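Side-chain contacts in sepf-like protein (Archaeoglobus fulgidus, PDB 3ZIE), which probably takes part in cell division, in the manner of SepF, which anchors the Z ring to the membrane: residues 18-21 with 22-25; 43-46 with 47-51; 6-10 with 11-15. The protein carries 1 engineered substitution. One frame throughout, in Å; residues are numbered along the deposited sequence.

Contact 1 (18-21 with 22-25)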
loop_
_atom_site.group_PDB
_atom_site.type_symbol
_atom_site.label_atom_id
_atom_site.label_comp_id
_atom_site.label_asym_id
_atom_site.label_seq_id
_atom_site.Cartn_x
_atom_site.Cartn_y
_atom_site.Cartn_z
ATOM N N LYS B 18 13.444 1.889 8.329
ATOM C CA LYS B 18 14.541 2.590 7.648
ATOM C C LYS B 18 15.346 1.601 6.836
ATOM O O LYS B 18 15.685 1.879 5.674
ATOM C CB LYS B 18 15.446 3.354 8.639
ATOM C CG LYS B 18 14.770 4.574 9.222
ATOM C CD LYS B 18 15.645 5.149 10.289
ATOM C CE LYS B 18 15.353 6.627 10.464
ATOM N NZ LYS B 18 16.271 7.179 11.552
ATOM N N ARG B 19 15.671 0.455 7.440
ATOM C CA ARG B 19 16.471 -0.566 6.787
ATOM C C ARG B 19 15.818 -1.062 5.485
ATOM O O ARG B 19 16.501 -1.214 4.456
ATOM C CB ARG B 19 16.743 -1.765 7.721
ATOM C CG ARG B 19 18.200 -1.946 8.127
ATOM C CD ARG B 19 18.359 -3.050 9.242
ATOM N NE ARG B 19 18.583 -2.367 10.519
ATOM C CZ ARG B 19 17.822 -2.439 11.620
ATOM N NH1 ARG B 19 16.767 -3.255 11.719
ATOM N NH2 ARG B 19 18.189 -1.703 12.658
ATOM N N GLU B 20 14.515 -1.301 5.524
ATOM C CA GLU B 20 13.771 -1.749 4.305
ATOM C C GLU B 20 13.775 -0.711 3.161
ATOM O O GLU B 20 14.042 -1.042 2.005
ATOM C CB GLU B 20 12.329 -2.161 4.700
ATOM C CG GLU B 20 12.310 -3.432 5.535
ATOM C CD GLU B 20 12.588 -4.691 4.672
ATOM O OE1 GLU B 20 13.150 -4.564 3.568
ATOM O OE2 GLU B 20 12.240 -5.814 5.097
ATOM N N ILE B 21 13.545 0.549 3.499
ATOM C CA ILE B 21 13.608 1.667 2.540
ATOM C C ILE B 21 15.018 1.809 1.924
ATOM O O ILE B 21 15.155 1.927 0.676
ATOM C CB ILE B 21 13.112 3.021 3.222
ATOM C CG1 ILE B 21 11.611 2.925 3.565
ATOM C CG2 ILE B 21 13.381 4.238 2.290
ATOM C CD1 ILE B 21 10.650 2.900 2.298
ATOM N N TYR B 22 16.049 1.764 2.782
ATOM C CA TYR B 22 17.436 1.779 2.335
ATOM C C TYR B 22 17.743 0.569 1.463
ATOM O O TYR B 22 18.600 0.645 0.600
ATOM C CB TYR B 22 18.430 1.879 3.537
ATOM C CG TYR B 22 18.502 3.297 4.134
ATOM C CD1 TYR B 22 18.876 4.361 3.357
ATOM C CD2 TYR B 22 18.180 3.559 5.470
ATOM C CE1 TYR B 22 18.919 5.683 3.866
ATOM C CE2 TYR B 22 18.235 4.900 5.993
ATOM C CZ TYR B 22 18.592 5.933 5.160
ATOM O OH TYR B 22 18.694 7.247 5.600
ATOM N N ASP B 23 17.033 -0.534 1.662
ATOM C CA ASP B 23 17.217 -1.733 0.836
ATOM C C ASP B 23 16.481 -1.623 -0.525
ATOM O O ASP B 23 16.505 -2.555 -1.326
ATOM C CB ASP B 23 16.729 -3.003 1.565
ATOM C CG ASP B 23 17.655 -3.478 2.651
ATOM O OD1 ASP B 23 18.844 -3.151 2.682
ATOM O OD2 ASP B 23 17.146 -4.185 3.520
ATOM N N GLY B 24 15.781 -0.502 -0.746
ATOM C CA GLY B 24 15.070 -0.283 -1.994
ATOM C C GLY B 24 13.660 -0.871 -1.989
ATOM O O GLY B 24 13.032 -1.003 -3.063
ATOM N N ASN B 25 13.191 -1.277 -0.810
ATOM C CA ASN B 25 11.832 -1.834 -0.636
ATOM C C ASN B 25 10.794 -0.780 -0.217
ATOM O O ASN B 25 11.173 0.329 0.197
ATOM C CB ASN B 25 11.880 -3.031 0.319
ATOM C CG ASN B 25 12.785 -4.137 -0.209
ATOM O OD1 ASN B 25 13.625 -4.721 0.538
ATOM N ND2 ASN B 25 12.650 -4.432 -1.489
#

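Contact 2 (43-46 with 47-51)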
loop_
_atom_site.group_PDB
_atom_site.type_symbol
_atom_site.label_atom_id
_atom_site.label_comp_id
_atom_site.label_asym_id
_atom_site.label_seq_id
_atom_site.Cartn_x
_atom_site.Cartn_y
_atom_site.Cartn_z
ATOM N N ARG B 43 6.687 12.025 16.734
ATOM C CA ARG B 43 8.101 11.669 16.654
ATOM C C ARG B 43 8.319 10.655 15.546
ATOM O O ARG B 43 9.300 10.745 14.774
ATOM C CB ARG B 43 8.654 11.002 17.934
ATOM C CG ARG B 43 8.629 11.814 19.222
ATOM C CD ARG B 43 9.415 11.078 20.279
ATOM N NE ARG B 43 9.111 11.578 21.604
ATOM C CZ ARG B 43 9.089 10.835 22.719
ATOM N NH1 ARG B 43 9.333 9.520 22.661
ATOM N NH2 ARG B 43 8.805 11.397 23.909
ATOM N N VAL B 44 7.431 9.638 15.502
ATOM C CA VAL B 44 7.536 8.615 14.429
ATOM C C VAL B 44 7.400 9.316 13.053
ATOM O O VAL B 44 8.224 9.124 12.138
ATOM C CB VAL B 44 6.436 7.514 14.618
ATOM C CG1 VAL B 44 6.373 6.561 13.383
ATOM C CG2 VAL B 44 6.783 6.657 15.872
ATOM N N LEU B 45 6.362 10.139 12.902
ATOM C CA LEU B 45 6.118 10.741 11.582
ATOM C C LEU B 45 7.256 11.720 11.221
ATOM O O LEU B 45 7.645 11.852 10.035
ATOM C CB LEU B 45 4.762 11.472 11.485
ATOM C CG LEU B 45 3.462 10.687 11.445
ATOM C CD1 LEU B 45 2.192 11.619 11.572
ATOM C CD2 LEU B 45 3.392 9.794 10.205
ATOM N N LYS B 46 7.763 12.443 12.236
ATOM C CA LYS B 46 8.960 13.254 11.990
ATOM C C LYS B 46 10.114 12.353 11.444
ATOM O O LYS B 46 10.762 12.675 10.451
ATOM C CB LYS B 46 9.424 13.987 13.250
ATOM C CG LYS B 46 10.827 14.690 13.095
ATOM C CD LYS B 46 11.428 15.145 14.443
ATOM C CE LYS B 46 11.876 13.946 15.363
ATOM N NZ LYS B 46 13.250 13.350 15.054
ATOM N N ASP B 47 10.374 11.240 12.110
ATOM C CA ASP B 47 11.415 10.337 11.616
ATOM C C ASP B 47 11.130 9.802 10.210
ATOM O O ASP B 47 12.015 9.706 9.403
ATOM C CB ASP B 47 11.655 9.168 12.570
ATOM C CG ASP B 47 12.177 9.606 13.931
ATOM O OD1 ASP B 47 12.675 10.752 14.122
ATOM O OD2 ASP B 47 12.090 8.758 14.811
ATOM N N LEU B 48 9.884 9.448 9.913
ATOM C CA LEU B 48 9.591 8.824 8.620
ATOM C C LEU B 48 9.599 9.849 7.487
ATOM O O LEU B 48 10.030 9.539 6.373
ATOM C CB LEU B 48 8.244 8.102 8.642
ATOM C CG LEU B 48 8.197 6.911 9.623
ATOM C CD1 LEU B 48 6.860 6.318 9.353
ATOM C CD2 LEU B 48 9.321 5.947 9.316
ATOM N N ARG B 49 9.141 11.075 7.778
ATOM C CA ARG B 49 9.282 12.169 6.831
ATOM C C ARG B 49 10.745 12.552 6.541
ATOM O O ARG B 49 11.121 12.840 5.375
ATOM C CB ARG B 49 8.469 13.389 7.297
ATOM C CG ARG B 49 6.941 13.105 7.177
ATOM C CD ARG B 49 6.133 14.342 7.554
ATOM N NE ARG B 49 4.755 14.026 7.918
ATOM C CZ ARG B 49 3.800 13.666 7.058
ATOM N NH1 ARG B 49 4.051 13.580 5.757
ATOM N NH2 ARG B 49 2.580 13.408 7.505
ATOM N N GLN B 50 11.566 12.577 7.569
ATOM C CA GLN B 50 13.002 12.821 7.373
ATOM C C GLN B 50 13.650 11.718 6.526
ATOM O O GLN B 50 14.468 12.003 5.651
ATOM C CB GLN B 50 13.723 12.942 8.720
ATOM C CG GLN B 50 15.193 13.435 8.552
ATOM C CD GLN B 50 15.299 14.779 7.810
ATOM O OE1 GLN B 50 15.931 14.872 6.739
ATOM N NE2 GLN B 50 14.644 15.800 8.339
ATOM N N LEU B 51 13.295 10.463 6.811
ATOM C CA LEU B 51 13.703 9.318 5.972
ATOM C C LEU B 51 13.352 9.510 4.498
ATOM O O LEU B 51 14.227 9.353 3.643
ATOM C CB LEU B 51 13.114 7.981 6.507
ATOM C CG LEU B 51 13.322 6.669 5.714
ATOM C CD1 LEU B 51 14.826 6.291 5.657
ATOM C CD2 LEU B 51 12.544 5.582 6.446
#

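Contact 3 (6-10 with 11-15)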
loop_
_atom_site.group_PDB
_atom_site.type_symbol
_atom_site.label_atom_id
_atom_site.label_comp_id
_atom_site.label_asym_id
_atom_site.label_seq_id
_atom_site.Cartn_x
_atom_site.Cartn_y
_atom_site.Cartn_z
ATOM N N ALA B 6 4.268 -2.667 8.136
ATOM C CA ALA B 6 4.748 -2.467 9.546
ATOM C C ALA B 6 3.561 -2.174 10.462
ATOM O O ALA B 6 2.672 -1.454 10.072
ATOM C CB ALA B 6 5.755 -1.304 9.641
ATOM N N GLU B 7 3.540 -2.776 11.660
ATOM C CA GLU B 7 2.526 -2.491 12.684
ATOM C C GLU B 7 3.225 -1.587 13.675
ATOM O O GLU B 7 4.099 -2.056 14.433
ATOM C CB GLU B 7 2.097 -3.796 13.362
ATOM C CG GLU B 7 1.262 -4.690 12.437
ATOM C CD GLU B 7 -0.037 -4.053 11.864
ATOM O OE1 GLU B 7 -0.656 -3.148 12.466
ATOM O OE2 GLU B 7 -0.498 -4.478 10.783
ATOM N N VAL B 8 2.981 -0.283 13.558
ATOM C CA VAL B 8 3.792 0.696 14.308
ATOM C C VAL B 8 3.121 0.895 15.670
ATOM O O VAL B 8 1.999 1.439 15.729
ATOM C CB VAL B 8 3.916 2.078 13.570
ATOM C CG1 VAL B 8 4.752 3.077 14.446
ATOM C CG2 VAL B 8 4.571 1.883 12.203
ATOM N N THR B 9 3.792 0.449 16.726
ATOM C CA THR B 9 3.237 0.587 18.094
ATOM C C THR B 9 4.043 1.528 19.009
ATOM O O THR B 9 3.727 1.662 20.207
ATOM C CB THR B 9 3.158 -0.790 18.782
ATOM O OG1 THR B 9 4.410 -1.467 18.603
ATOM C CG2 THR B 9 2.032 -1.604 18.145
ATOM N N GLY B 10 5.053 2.189 18.443
ATOM C CA GLY B 10 6.001 3.037 19.192
ATOM C C GLY B 10 7.227 3.294 18.346
ATOM O O GLY B 10 7.267 2.922 17.153
ATOM N N LEU B 11 8.277 3.847 18.942
ATOM C CA LEU B 11 9.462 4.184 18.170
ATOM C C LEU B 11 10.345 2.965 17.799
ATOM O O LEU B 11 11.237 3.061 16.960
ATOM C CB LEU B 11 10.290 5.241 18.915
ATOM C CG LEU B 11 9.816 6.696 18.716
ATOM C CD1 LEU B 11 10.138 7.535 19.916
ATOM C CD2 LEU B 11 10.517 7.261 17.489
ATOM N N ASN B 12 10.075 1.808 18.386
ATOM C CA ASN B 12 10.932 0.641 18.129
ATOM C C ASN B 12 10.836 0.005 16.711
ATOM O O ASN B 12 11.726 -0.785 16.342
ATOM C CB ASN B 12 10.696 -0.432 19.198
ATOM C CG ASN B 12 11.115 0.023 20.569
ATOM O OD1 ASN B 12 10.435 -0.253 21.586
ATOM N ND2 ASN B 12 12.233 0.738 20.615
ATOM N N GLU B 13 9.817 0.355 15.918
ATOM C CA GLU B 13 9.718 -0.143 14.504
ATOM C C GLU B 13 10.448 0.702 13.457
ATOM O O GLU B 13 10.692 0.257 12.325
ATOM C CB GLU B 13 8.258 -0.356 14.088
ATOM C CG GLU B 13 7.541 -1.437 14.910
ATOM C CD GLU B 13 7.207 -0.914 16.320
ATOM O OE1 GLU B 13 6.455 0.077 16.409
ATOM O OE2 GLU B 13 7.737 -1.450 17.322
ATOM N N VAL B 14 10.817 1.927 13.831
ATOM C CA VAL B 14 11.428 2.874 12.876
ATOM C C VAL B 14 12.735 2.349 12.321
ATOM O O VAL B 14 12.921 2.386 11.124
ATOM C CB VAL B 14 11.589 4.297 13.469
ATOM C CG1 VAL B 14 12.568 5.150 12.597
ATOM C CG2 VAL B 14 10.220 4.971 13.626
ATOM N N PRO B 15 13.651 1.788 13.171
ATOM C CA PRO B 15 14.926 1.410 12.577
ATOM C C PRO B 15 14.772 0.298 11.511
ATOM O O PRO B 15 15.482 0.325 10.491
ATOM C CB PRO B 15 15.739 0.951 13.820
ATOM C CG PRO B 15 15.094 1.786 14.960
ATOM C CD PRO B 15 13.666 1.578 14.632
#

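Contact 1 (18-21 with 22-25)
The backbone of K18 to I21 grips the residues of the helix end, Y22 to N25, by several hydrogen bonds. Y22 N meets K18 O at 2.9 Å, and the bond is nearly straight. D23 N bonds to R19 O and more weakly to E20 O. G24 N turns back to I21 O at 2.9 Å, reaching it from above the carbonyl plane. N25 N closes the turn on E20 O at 3.0 Å.

The apolar touch is that of Y22 on K18. The Y22 ring folds back along the helix, with CG beside its own backbone N (chi1 -76°). This lays CE2 4.1 Å from CB of K18. L51 and V55 of helix 38-55 also touch this ring. Separately, the I21 methyl CD1 lies 3.4 Å from N25 O, a buried carbonyl oxygen with no polar partner in the model.

The two acidic groups come near each other, with E20 OE1 4.0 Å from D23 OD2. R4, by a salt bridge, and the Y2 hydroxyl, by a hydrogen bond, hold E20 OE2, which probably offsets the nearby D23 charge. The E20 chain bends at chi2, and its carboxylate crosses the N25 amide with the planes 64° apart. With an alanine here in place of N25, a gap would probably open beside E20 OE1, the carboxylate still held through OE2.

G24 has positive phi (87°). With the bonds from G24 N to I21 O and from N25 N to E20 O, it forms a Schellman motif, which ends helix 14-22 before strand 26-30.

Contact 2 (43-46 with 47-51)
V44 and L48 lie side by side, one helical turn apart, and point the same way. CG1 of V44 touches CD1 of L48 at 4.1 Å. The L48 chain also rests on the V44 carbonyl, with CG 3.4 Å from V44 O. L48 CG stands beside its own backbone N (chi1 -64°), which sets CD1 beside V44 CG1. L48 also meets I17 of helix 14-22, I59 and M69 of the sheet, while V44 meets V8 and L11. L51 continues this face one turn on, against K18 and I21. This is the tight part of the contact.

The backbone beneath is regular. L48 N bonds to V44 O at 2.8 Å, and D47, R49 and Q50 make the matching bonds to R43, L45 and K46.

Two other flanks are looser and more open to solvent. On one, K46 starts out extended, then bends at chi3 and chi4 (69° and 82°). The bends bring NZ round to OD1 of the next residue, D47, at 2.8 Å, nearly along the axis of its C-O bond. This is a salt bridge between sequence neighbours. On the other, R49 CG lies 3.2 Å from L45 O. R49 then runs extended from CG to NE, and its chain also touches I59.

The chemistry is that of an amphipathic helix. The buried face is held by apolar side chains, and the L48 N bond satisfies the V44 carbonyl. The K46 and D47 charges pair on the more open side, where D47 is partly covered by L11 and solvent probably weakens their hold.

Contact 3 (6-10 with 11-15)
The E13 carboxylate is the flat group of this contact, and T9 and G10 lie about it. T9 N comes from above the carboxylate plane, 45° out of it, and bonds to OE1 at 2.7 Å. T9 OG1 lies over the same face, but its link to OE1 is weak and not settled. The G10 carbonyl oxygen lies toward the other face, 3.1 Å from OE1. Both are acceptors, so this approach is probably unfavourable. G10 N adds a weak bond to OE1 at 3.3 Å.

The first torsion of E13 (chi1 -63°) sets CG 3.5 Å from E7 O. The bend at chi2 (75°) then turns the carboxylate back toward the loop. V8 crosses the E13 chain, its CG1 4.0 Å from OE1. T9 stands across the E13 side chain at about a right angle.

S83 of the second subunit packs on both T9 and E13. A6 pairs with a parallel strand of that subunit, so the sheet continues across the dimer.

The carboxylate thus fastens the turn after strand 2-7. This is the first connection of a beta-alpha-beta unit made of strand 2-7, helix 14-22 and strand 26-30.

Contacts 1 and 3 sit at the two ends of helix 14-22: contact 3 leads into it from strand 2-7, and contact 1 closes it. Contact 2 lies on the neighbouring helix 38-55 and touches contact 1 through L51 and contact 3 through L11. Each has a buried and an open side. The buried residues are V44, L48 and L51 in contact 2, E20, I21 and N25 in contact 1, and V8 and E13 in contact 3. K46, R49 and Q50, then R19, Y22 and D23, and T9 are exposed. The buried side of contact 2 is apolar, whereas contacts 1 and 3 each bury a carboxylate. Contacts 1 and 3 also reach the second subunit; contact 2 does not.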